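Local coordinates for UDP-4-amino-4,6-dideoxy-N-acetyl-beta-L-altrosamine transaminase (Helicobacter pylori, PDB 2FNU), which catalyses the PLP-dependent transamination of a UDP-linked 4-keto sugar, the second step in making pseudaminic acid for flagellin modification, at residues P98-I103 with K317-Y322. Residues are numbered along the deposited sequence; the frame is centred on the assembly and turned at random.
Sequences PVFAGI and KPIYQY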
ATOM      1  N   PRO B  98      -0.386  19.513 -12.924  1.00 13.96           N
ATOM      2  CA  PRO B  98      -1.277  19.001 -13.975  1.00 14.13           C
ATOM      3  C   PRO B  98      -1.771  20.139 -14.845  1.00 15.97           C
ATOM      4  O   PRO B  98      -2.136  21.195 -14.329  1.00 17.47           O
ATOM      5  CB  PRO B  98      -2.446  18.383 -13.205  1.00 16.61           C
ATOM      6  CG  PRO B  98      -2.448  19.090 -11.882  1.00 23.73           C
ATOM      7  CD  PRO B  98      -0.999  19.446 -11.582  1.00 16.23           C
ATOM      8  N   VAL B  99      -1.812  19.896 -16.154  1.00 14.62           N
ATOM      9  CA  VAL B  99      -2.393  20.837 -17.094  1.00 14.52           C
ATOM     10  C   VAL B  99      -3.570  20.132 -17.741  1.00 13.17           C
ATOM     11  O   VAL B  99      -3.384  19.160 -18.458  1.00 13.56           O
ATOM     12  CB  VAL B  99      -1.342  21.278 -18.130  1.00 14.16           C
ATOM     13  CG1 VAL B  99      -1.945  22.245 -19.140  1.00 16.59           C
ATOM     14  CG2 VAL B  99      -0.162  21.928 -17.410  1.00 15.83           C
ATOM     15  N   PHE B 100      -4.786  20.581 -17.447  1.00 14.41           N
ATOM     16  CA  PHE B 100      -5.980  19.828 -17.851  1.00 14.01           C
ATOM     17  C   PHE B 100      -6.430  20.132 -19.281  1.00 13.54           C
ATOM     18  O   PHE B 100      -6.646  21.290 -19.634  1.00 14.16           O
ATOM     19  CB  PHE B 100      -7.132  20.076 -16.859  1.00 12.41           C
ATOM     20  CG  PHE B 100      -6.845  19.537 -15.483  1.00 13.38           C
ATOM     21  CD1 PHE B 100      -6.569  20.387 -14.421  1.00 13.81           C
ATOM     22  CD2 PHE B 100      -6.796  18.162 -15.273  1.00 12.62           C
ATOM     23  CE1 PHE B 100      -6.273  19.857 -13.142  1.00 12.68           C
ATOM     24  CE2 PHE B 100      -6.513  17.628 -13.996  1.00 14.57           C
ATOM     25  CZ  PHE B 100      -6.258  18.483 -12.936  1.00 14.35           C
ATOM     26  N   ALA B 101      -6.550  19.073 -20.090  1.00 11.55           N
ATOM     27  CA  ALA B 101      -6.992  19.176 -21.477  1.00 14.17           C
ATOM     28  C   ALA B 101      -8.493  18.995 -21.587  1.00 14.07           C
ATOM     29  O   ALA B 101      -9.126  18.412 -20.705  1.00 14.45           O
ATOM     30  CB  ALA B 101      -6.303  18.102 -22.323  1.00 15.47           C
ATOM     31  N   GLY B 102      -9.057  19.457 -22.695  1.00 12.98           N
ATOM     32  CA  GLY B 102     -10.439  19.128 -23.007  1.00 14.04           C
ATOM     33  C   GLY B 102     -10.627  17.640 -23.261  1.00 13.42           C
ATOM     34  O   GLY B 102      -9.662  16.896 -23.515  1.00 13.39           O
ATOM     35  N   ILE B 103     -11.879  17.203 -23.196  1.00 13.77           N
ATOM     36  CA  ILE B 103     -12.227  15.815 -23.451  1.00 13.17           C
ATOM     37  C   ILE B 103     -13.252  15.722 -24.585  1.00 15.36           C
ATOM     38  O   ILE B 103     -13.786  16.732 -25.055  1.00 16.84           O
ATOM     39  CB  ILE B 103     -12.770  15.107 -22.190  1.00 14.21           C
ATOM     40  CG1 ILE B 103     -14.058  15.780 -21.698  1.00 15.48           C
ATOM     41  CG2 ILE B 103     -11.708  15.055 -21.067  1.00 14.87           C
ATOM     42  CD1 ILE B 103     -15.050  14.772 -21.135  1.00 17.70           C
ATOM     43  N   LYS B 317     -16.428  14.030 -11.261  1.00 13.89           N
ATOM     44  CA  LYS B 317     -16.270  15.470 -11.031  1.00 15.37           C
ATOM     45  C   LYS B 317     -14.955  15.941 -11.663  1.00 14.79           C
ATOM     46  O   LYS B 317     -13.920  15.332 -11.443  1.00 14.13           O
ATOM     47  CB  LYS B 317     -16.272  15.746  -9.526  1.00 13.57           C
ATOM     48  CG  LYS B 317     -16.039  17.178  -9.084  1.00 16.79           C
ATOM     49  CD  LYS B 317     -16.346  17.239  -7.580  1.00 20.73           C
ATOM     50  CE  LYS B 317     -16.113  18.588  -6.957  1.00 25.17           C
ATOM     51  NZ  LYS B 317     -16.624  18.536  -5.541  1.00 24.08           N
ATOM     52  N   PRO B 318     -14.996  17.007 -12.480  1.00 14.62           N
ATOM     53  CA  PRO B 318     -13.736  17.508 -13.036  1.00 13.37           C
ATOM     54  C   PRO B 318     -12.738  17.779 -11.922  1.00 13.88           C
ATOM     55  O   PRO B 318     -13.068  18.455 -10.953  1.00 14.24           O
ATOM     56  CB  PRO B 318     -14.162  18.799 -13.749  1.00 13.97           C
ATOM     57  CG  PRO B 318     -15.615  18.486 -14.202  1.00 13.28           C
ATOM     58  CD  PRO B 318     -16.167  17.748 -12.998  1.00 13.22           C
ATOM     59  N   ILE B 319     -11.521  17.253 -12.051  1.00 12.22           N
ATOM     60  CA  ILE B 319     -10.558  17.288 -10.949  1.00 12.58           C
ATOM     61  C   ILE B 319     -10.233  18.706 -10.481  1.00 12.17           C
ATOM     62  O   ILE B 319     -10.039  18.954  -9.283  1.00 13.66           O
ATOM     63  CB  ILE B 319      -9.270  16.502 -11.314  1.00 12.64           C
ATOM     64  CG1 ILE B 319      -9.578  14.998 -11.420  1.00 12.63           C
ATOM     65  CG2 ILE B 319      -8.152  16.756 -10.319  1.00 12.91           C
ATOM     66  CD1 ILE B 319      -8.468  14.187 -12.107  1.00 13.23           C
ATOM     67  N   TYR B 320     -10.205  19.638 -11.425  1.00 11.30           N
ATOM     68  CA  TYR B 320      -9.842  21.038 -11.083  1.00 11.75           C
ATOM     69  C   TYR B 320     -10.914  21.717 -10.208  1.00 14.16           C
ATOM     70  O   TYR B 320     -10.675  22.811  -9.703  1.00 16.09           O
ATOM     71  CB  TYR B 320      -9.567  21.859 -12.354  1.00 15.53           C
ATOM     72  CG  TYR B 320     -10.744  21.886 -13.321  1.00 14.04           C
ATOM     73  CD1 TYR B 320     -10.706  21.161 -14.519  1.00 13.57           C
ATOM     74  CD2 TYR B 320     -11.902  22.608 -13.025  1.00 13.44           C
ATOM     75  CE1 TYR B 320     -11.793  21.168 -15.400  1.00 13.49           C
ATOM     76  CE2 TYR B 320     -13.006  22.611 -13.906  1.00 15.69           C
ATOM     77  CZ  TYR B 320     -12.930  21.891 -15.097  1.00 15.21           C
ATOM     78  OH  TYR B 320     -14.000  21.875 -15.964  1.00 16.08           O
ATOM     79  N   GLN B 321     -12.084  21.089 -10.061  1.00 13.31           N
ATOM     80  CA  GLN B 321     -13.146  21.605  -9.185  1.00 14.10           C
ATOM     81  C   GLN B 321     -12.875  21.363  -7.697  1.00 15.91           C
ATOM     82  O   GLN B 321     -13.505  22.011  -6.839  1.00 16.14           O
ATOM     83  CB  GLN B 321     -14.511  20.971  -9.521  1.00 14.41           C
ATOM     84  CG  GLN B 321     -15.202  21.418 -10.808  1.00 18.12           C
ATOM     85  CD  GLN B 321     -16.700  20.993 -10.857  1.00 22.53           C
ATOM     86  OE1 GLN B 321     -17.294  20.586  -9.837  1.00 28.10           O
ATOM     87  NE2 GLN B 321     -17.311  21.109 -12.039  1.00 30.09           N
ATOM     88  N   TYR B 322     -12.007  20.395  -7.383  1.00 14.36           N
ATOM     89  CA  TYR B 322     -11.734  20.089  -5.978  1.00 14.97           C
ATOM     90  C   TYR B 322     -11.018  21.255  -5.306  1.00 15.27           C
ATOM     91  O   TYR B 322     -10.203  21.934  -5.934  1.00 15.32           O
ATOM     92  CB  TYR B 322     -10.887  18.825  -5.863  1.00 14.82           C
ATOM     93  CG  TYR B 322     -11.645  17.540  -6.113  1.00 13.91           C
ATOM     94  CD1 TYR B 322     -12.749  17.180  -5.323  1.00 15.59           C
ATOM     95  CD2 TYR B 322     -11.229  16.651  -7.115  1.00 13.40           C
ATOM     96  CE1 TYR B 322     -13.433  15.984  -5.533  1.00 15.90           C
ATOM     97  CE2 TYR B 322     -11.912  15.450  -7.345  1.00 12.91           C
ATOM     98  CZ  TYR B 322     -13.001  15.116  -6.534  1.00 15.31           C
ATOM     99  OH  TYR B 322     -13.719  13.951  -6.700  1.00 16.62           O
TER
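Phe100 meets two consecutive residues of the 317-322 segment, Ile319 and Tyr320. The far end of its ring reaches Ile319, with Phe100 CZ 3.7 Å from the methyl CG2 of Ile319. Phe100 CE2 and CZ also lie about 4.0 Å from Ile319 CB. The two side chains cross at about a right angle. Phe100 CD1 and CE1 rest 3.9 Å from Tyr320 CB. Tyr320 thus offers mainly its methylene, and Phe100 CD1 lies at the edge of the Tyr320 ring, near its plane. Ile319 turns CG2 to Phe100 because this methyl is anti to its backbone N (chi1 -68°).

Pro318 CB lies 3.6 Å above the plane of the Tyr320 ring, offset toward its rim. The Tyr320 hydroxyl is hydrogen-bonded to Glu338 and to Leu334 N. A short 3-10 turn presents Ile319 and Tyr320 side by side, closed by the Gln321 N to Pro318 O hydrogen bond, 2.9 Å. Backbone hydrogen bonds tie Val99 to Ile77 and Thr79, and Ile319 to Pro81.

Phe100 belongs to an outermost strand of the mixed seven-stranded sheet of the large domain, a fold-type I PLP aminotransferase fold. The contact is purely apolar, so dispersion and exclusion of water join this sheet edge to the loop following substrate-binding Tyr316.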